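Local coordinates for protein blue-light-activated histidine kinase 2 (Erythrobacter litoralis HTCC2594, PDB 4R38) that senses blue light through a flavin-binding LOV domain, the part present here, and as a histidine kinase transfers phosphate from ATP to protein histidine, at residues V41-A44 with F45-T49; L77-A80 with I81-E85. All blocks are in the same frame, centred on the assembly; numbering follows the deposited sequence.

Interaction 1 of 2, residues V41-A44 with F45-T49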
loop_
_atom_site.group_PDB
_atom_site.type_symbol
_atom_site.label_atom_id
_atom_site.label_comp_id
_atom_site.label_asym_id
_atom_site.label_seq_id
_atom_site.Cartn_x
_atom_site.Cartn_y
_atom_site.Cartn_z
ATOM N N VAL A 41 -8.648 -4.453 2.208
ATOM C CA VAL A 41 -8.672 -3.030 1.883
ATOM C C VAL A 41 -10.069 -2.593 2.305
ATOM O O VAL A 41 -10.981 -3.427 2.378
ATOM C CB VAL A 41 -8.404 -2.727 0.377
ATOM C CG1 VAL A 41 -7.094 -3.358 -0.059
ATOM C CG2 VAL A 41 -9.558 -3.197 -0.522
ATOM N N ASN A 42 -10.244 -1.307 2.594
ATOM C CA ASN A 42 -11.570 -0.805 2.879
ATOM C C ASN A 42 -12.195 -0.021 1.719
ATOM O O ASN A 42 -11.613 0.159 0.644
ATOM C CB ASN A 42 -11.553 0.046 4.154
ATOM C CG ASN A 42 -10.733 1.310 4.025
ATOM O OD1 ASN A 42 -10.152 1.597 2.983
ATOM N ND2 ASN A 42 -10.686 2.089 5.124
ATOM N N ARG A 43 -13.412 0.445 1.965
ATOM C CA ARG A 43 -14.161 1.162 0.949
ATOM C C ARG A 43 -13.440 2.436 0.517
ATOM O O ARG A 43 -13.514 2.821 -0.638
ATOM C CB ARG A 43 -15.555 1.501 1.494
ATOM C CG ARG A 43 -16.467 2.117 0.465
ATOM C CD ARG A 43 -17.845 2.422 1.047
ATOM N NE ARG A 43 -18.673 3.147 0.083
ATOM C CZ ARG A 43 -19.865 3.670 0.352
ATOM N NH1 ARG A 43 -20.394 3.558 1.567
ATOM N NH2 ARG A 43 -20.530 4.313 -0.603
ATOM N N ALA A 44 -12.768 3.122 1.442
ATOM C CA ALA A 44 -12.023 4.335 1.070
ATOM C C ALA A 44 -10.897 4.033 0.072
ATOM O O ALA A 44 -10.590 4.854 -0.793
ATOM C CB ALA A 44 -11.451 5.033 2.322
ATOM N N PHE A 45 -10.275 2.863 0.194
ATOM C CA PHE A 45 -9.259 2.443 -0.762
ATOM C C PHE A 45 -9.881 2.241 -2.126
ATOM O O PHE A 45 -9.337 2.691 -3.107
ATOM C CB PHE A 45 -8.599 1.150 -0.327
ATOM C CG PHE A 45 -7.569 0.631 -1.290
ATOM C CD1 PHE A 45 -6.237 0.999 -1.156
ATOM C CD2 PHE A 45 -7.935 -0.210 -2.326
ATOM C CE1 PHE A 45 -5.281 0.510 -2.027
ATOM C CE2 PHE A 45 -6.989 -0.706 -3.200
ATOM C CZ PHE A 45 -5.658 -0.342 -3.057
ATOM N N GLU A 46 -11.020 1.557 -2.162
ATOM C CA GLU A 46 -11.749 1.357 -3.411
ATOM C C GLU A 46 -12.089 2.690 -4.066
ATOM O O GLU A 46 -11.917 2.849 -5.257
ATOM C CB GLU A 46 -13.045 0.576 -3.175
ATOM C CG GLU A 46 -12.886 -0.831 -2.632
ATOM C CD GLU A 46 -14.219 -1.560 -2.602
ATOM O OE1 GLU A 46 -15.183 -1.026 -2.003
ATOM O OE2 GLU A 46 -14.326 -2.651 -3.198
ATOM N N GLN A 47 -12.558 3.656 -3.273
ATOM C CA GLN A 47 -12.990 4.930 -3.835
ATOM C C GLN A 47 -11.827 5.757 -4.353
ATOM O O GLN A 47 -11.941 6.402 -5.394
ATOM C CB GLN A 47 -13.769 5.744 -2.800
ATOM C CG GLN A 47 -15.113 5.144 -2.428
ATOM C CD GLN A 47 -15.799 5.902 -1.295
ATOM O OE1 GLN A 47 -15.226 6.825 -0.710
ATOM N NE2 GLN A 47 -17.033 5.512 -0.982
ATOM N N MET A 48 -10.708 5.741 -3.639
ATOM C CA MET A 48 -9.508 6.453 -4.080
ATOM C C MET A 48 -8.878 5.844 -5.335
ATOM O O MET A 48 -8.477 6.565 -6.253
ATOM C CB MET A 48 -8.459 6.479 -2.970
ATOM C CG MET A 48 -7.133 7.154 -3.380
ATOM S SD MET A 48 -5.868 7.001 -2.098
ATOM C CE MET A 48 -5.390 5.284 -2.361
ATOM N N THR A 49 -8.777 4.522 -5.371
ATOM C CA THR A 49 -8.050 3.863 -6.455
ATOM C C THR A 49 -8.914 3.466 -7.644
ATOM O O THR A 49 -8.384 3.252 -8.735
ATOM C CB THR A 49 -7.353 2.587 -5.997
ATOM O OG1 THR A 49 -8.322 1.567 -5.746
ATOM C CG2 THR A 49 -6.467 2.841 -4.792
#

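Interaction 2 of 2, residues L77-A80 with I81-E85. With RBF (riboflavin), chain E.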
loop_
_atom_site.group_PDB
_atom_site.type_symbol
_atom_site.label_atom_id
_atom_site.label_comp_id
_atom_site.label_asym_id
_atom_site.label_seq_id
_atom_site.Cartn_x
_atom_site.Cartn_y
_atom_site.Cartn_z
ATOM N N LEU A 77 10.460 1.790 0.584
ATOM C CA LEU A 77 9.359 0.960 0.966
ATOM C C LEU A 77 9.747 -0.507 1.114
ATOM O O LEU A 77 9.431 -1.124 2.104
ATOM C CB LEU A 77 8.216 1.091 -0.025
ATOM C CG LEU A 77 7.528 2.460 -0.172
ATOM C CD1 LEU A 77 6.390 2.388 -1.197
ATOM C CD2 LEU A 77 7.014 2.979 1.114
ATOM N N ALA A 78 10.394 -1.077 0.101
ATOM C CA ALA A 78 10.805 -2.472 0.198
ATOM C C ALA A 78 11.737 -2.698 1.377
ATOM O O ALA A 78 11.639 -3.710 2.061
ATOM C CB ALA A 78 11.485 -2.916 -1.099
ATOM N N LYS A 79 12.673 -1.784 1.592
ATOM C CA LYS A 79 13.627 -1.924 2.693
ATOM C C LYS A 79 12.904 -1.941 4.042
ATOM O O LYS A 79 13.189 -2.769 4.922
ATOM C CB LYS A 79 14.631 -0.770 2.657
ATOM C CG LYS A 79 15.829 -0.955 3.576
ATOM C CD LYS A 79 16.792 0.222 3.485
ATOM C CE LYS A 79 17.957 0.069 4.456
ATOM N NZ LYS A 79 18.721 -1.199 4.244
ATOM N N ALA A 80 11.945 -1.038 4.210
ATOM C CA ALA A 80 11.147 -1.018 5.426
ATOM C C ALA A 80 10.433 -2.366 5.641
ATOM O O ALA A 80 10.427 -2.901 6.736
ATOM C CB ALA A 80 10.150 0.116 5.362
ATOM N N ILE A 81 9.851 -2.918 4.577
ATOM C CA ILE A 81 9.174 -4.217 4.677
ATOM C C ILE A 81 10.139 -5.335 5.094
ATOM O O ILE A 81 9.817 -6.120 5.979
ATOM C CB ILE A 81 8.438 -4.576 3.382
ATOM C CG1 ILE A 81 7.202 -3.680 3.233
ATOM C CG2 ILE A 81 8.029 -6.048 3.361
ATOM C CD1 ILE A 81 6.625 -3.656 1.830
ATOM N N ARG A 82 11.317 -5.383 4.498
ATOM C CA ARG A 82 12.305 -6.416 4.820
ATOM C C ARG A 82 12.790 -6.323 6.272
ATOM O O ARG A 82 13.101 -7.338 6.899
ATOM C CB ARG A 82 13.514 -6.331 3.871
ATOM C CG ARG A 82 13.217 -6.602 2.376
ATOM C CD ARG A 82 14.487 -6.859 1.543
ATOM N NE ARG A 82 15.339 -5.676 1.480
ATOM C CZ ARG A 82 15.245 -4.691 0.594
ATOM N NH1 ARG A 82 14.362 -4.721 -0.400
ATOM N NH2 ARG A 82 16.067 -3.659 0.695
ATOM N N ASN A 83 12.840 -5.102 6.809
ATOM C CA ASN A 83 13.346 -4.854 8.164
ATOM C C ASN A 83 12.252 -4.588 9.181
ATOM O O ASN A 83 12.526 -4.111 10.302
ATOM C CB ASN A 83 14.319 -3.668 8.144
ATOM C CG ASN A 83 15.599 -3.994 7.426
ATOM O OD1 ASN A 83 16.477 -4.657 7.977
ATOM N ND2 ASN A 83 15.715 -3.541 6.180
ATOM N N CYS A 84 11.019 -4.914 8.791
ATOM C CA CYS A 84 9.832 -4.744 9.633
ATOM C C CYS A 84 9.795 -3.369 10.335
ATOM O O CYS A 84 9.574 -3.274 11.550
ATOM C CB CYS A 84 9.737 -5.903 10.618
ATOM S SG CYS A 84 8.166 -5.930 11.539
ATOM N N GLU A 85 9.989 -2.314 9.540
ATOM C CA GLU A 85 10.078 -0.923 10.020
ATOM C C GLU A 85 8.918 -0.066 9.523
ATOM O O GLU A 85 8.338 -0.323 8.470
ATOM C CB GLU A 85 11.359 -0.255 9.519
ATOM C CG GLU A 85 12.670 -0.818 10.035
ATOM C CD GLU A 85 13.887 -0.136 9.394
ATOM O OE1 GLU A 85 13.730 0.566 8.360
ATOM O OE2 GLU A 85 15.008 -0.309 9.924
HETATM N N1 RBF E . 2.653 0.933 -2.913
HETATM C C2 RBF E . 2.001 1.842 -3.684
HETATM O O2 RBF E . 2.484 2.197 -4.742
HETATM N N3 RBF E . 0.809 2.353 -3.253
HETATM C C4 RBF E . 0.203 1.919 -2.125
HETATM O O4 RBF E . -0.893 2.400 -1.755
HETATM C C4A RBF E . 0.823 0.919 -1.335
HETATM N N5 RBF E . 0.258 0.399 -0.214
HETATM C C5A RBF E . 0.885 -0.558 0.492
HETATM C C6 RBF E . 0.328 -1.107 1.680
HETATM C C7 RBF E . 0.972 -2.111 2.401
HETATM C C7M RBF E . 0.263 -2.624 3.680
HETATM C C8 RBF E . 2.213 -2.576 1.966
HETATM C C8M RBF E . 3.024 -3.655 2.683
HETATM C C9 RBF E . 2.774 -2.051 0.834
HETATM C C9A RBF E . 2.143 -1.030 0.066
HETATM N N10 RBF E . 2.736 -0.556 -1.092
HETATM C C10 RBF E . 2.087 0.437 -1.811
HETATM C "C1'" RBF E . 4.072 -0.956 -1.536
HETATM C "C2'" RBF E . 4.164 -2.104 -2.535
HETATM O "O2'" RBF E . 3.221 -3.038 -2.197
HETATM C "C3'" RBF E . 5.565 -2.703 -2.473
HETATM O "O3'" RBF E . 5.784 -3.270 -1.211
HETATM C "C4'" RBF E . 6.645 -1.651 -2.713
HETATM O "O4'" RBF E . 6.502 -1.055 -3.977
HETATM C "C5'" RBF E . 8.034 -2.269 -2.609
HETATM O "O5'" RBF E . 8.172 -3.320 -3.550
#

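Interaction 1 of 2, residues V41-A44 with F45-T49
Phe45 lies against Val41 where strand 38-41 gives way to helix 43-49, and its side chain is the one to follow. CB lies 3.3 Å from Asn42 O and close to the Asn42 side chain. CG is anti to the backbone N (chi1 178°), which carries the ring off the helix and toward Val41. CG and CD2 meet Val41 CB, CD2 at 3.7 Å. Farther out, Val41 CG1 lies over the ring face, nearest CD2 and CE2, and makes a CH-pi contact 4.1 Å from the Phe45 ring centroid. Thr49 CG2 covers the opposite face, 3.7 Å above the ring plane, so the ring is sandwiched between aliphatic groups of the residues four before and four after it. Beyond the segments the ring touches Cys61, the flavin-attachment cysteine, which carries no adduct here.

Asn42 is the N-cap: its OD1 accepts from Phe45 N at 3.1 Å, the donor tilted 32° from the carbonyl plane. The same OD1 takes Leu26 N, and ND2 gives to Phe24 O, so the cap is tied to strand 25-30 and the residue leading into it. Its backbone O starts the helical ladder by accepting from Glu46 N at 3.2 Å, while Glu46 OE2 turns to Arg53 N. The chemistry implies a polar side chain that gives Phe45 N an acceptor, while Val41 and Thr49 limit the ring's freedom near the riboflavin.

Interaction 2 of 2, residues L77-A80 with I81-E85
Arg82 folds back over the preceding turn of helix 71-82 and lays one face of its guanidinium on the backbone of Ala78 and Lys79. The bend is at chi3 (-65°); it brings Lys79 CA 3.6 Å above the guanidinium plane and places NH1 3.5 Å from Ala78 CB. The Lys79 side chain runs at about a right angle to that of Arg82, reaching outward with its CB 3.8 Å from Arg82 NH2. Two like charges are thus near each other, but a salt bridge from Arg82 NH2 to Glu75 probably offsets the repulsion.

On the other flank of Lys79, Asn83 crosses its side chain obliquely and turns its amide back to the helix. ND2 donates to Lys79 O at 2.9 Å from above the carbonyl plane, and Asn83 N reaches the same oxygen from the opposite face. This double grip holds the last helical turn at the point where Asn83 leaves helical geometry. Cys84 then takes positive phi as the C-prime residue of a Schellman motif: Glu85 N bonds to Ala80 O at 2.9 Å with an N-H...O angle of 174°, and Cys84 N bonds to Ile81 O.

The end of the Ile81 side chain reaches the riboflavin. Its CD1 comes 3.2 Å from O3' of the ribityl chain and also meets the C8M methyl, while Ala78 CB borders C5' at the end of that chain. Leu77 also touches the ribityl chain, with CD1 near C1', and packs on Leu105 and Met107 of strand 100-109 and on Val87, Glu89 and Ile91 of strand 87-94; Ile81 shares Met107, Ala80 meets Val87, and the Cys84-Cys117 disulfide fastens the helix end to the segment leading into strand 119-128.

Overall arrangement
Interactions 1 and 2 lie on opposite sides of the centre of this PAS-fold LOV domain, their centres 23 Å apart and their nearest atoms about 12 Å apart, so they do not touch. What joins them is the flavin pocket. The Phe45 side chain of interaction 1 is about 5 Å from riboflavin and about 4 Å from the side chain of Cys61, on the isoalloxazine side; interaction 2 contributes Ala78 and Ile81, with the Ile81 side chain about 8 Å from that of Cys61, and borders the ribityl chain. One contact opens a short helix just after strand 38-41, the other closes helix 71-82 just before strand 87-94, the two outermost strands of the antiparallel sheet.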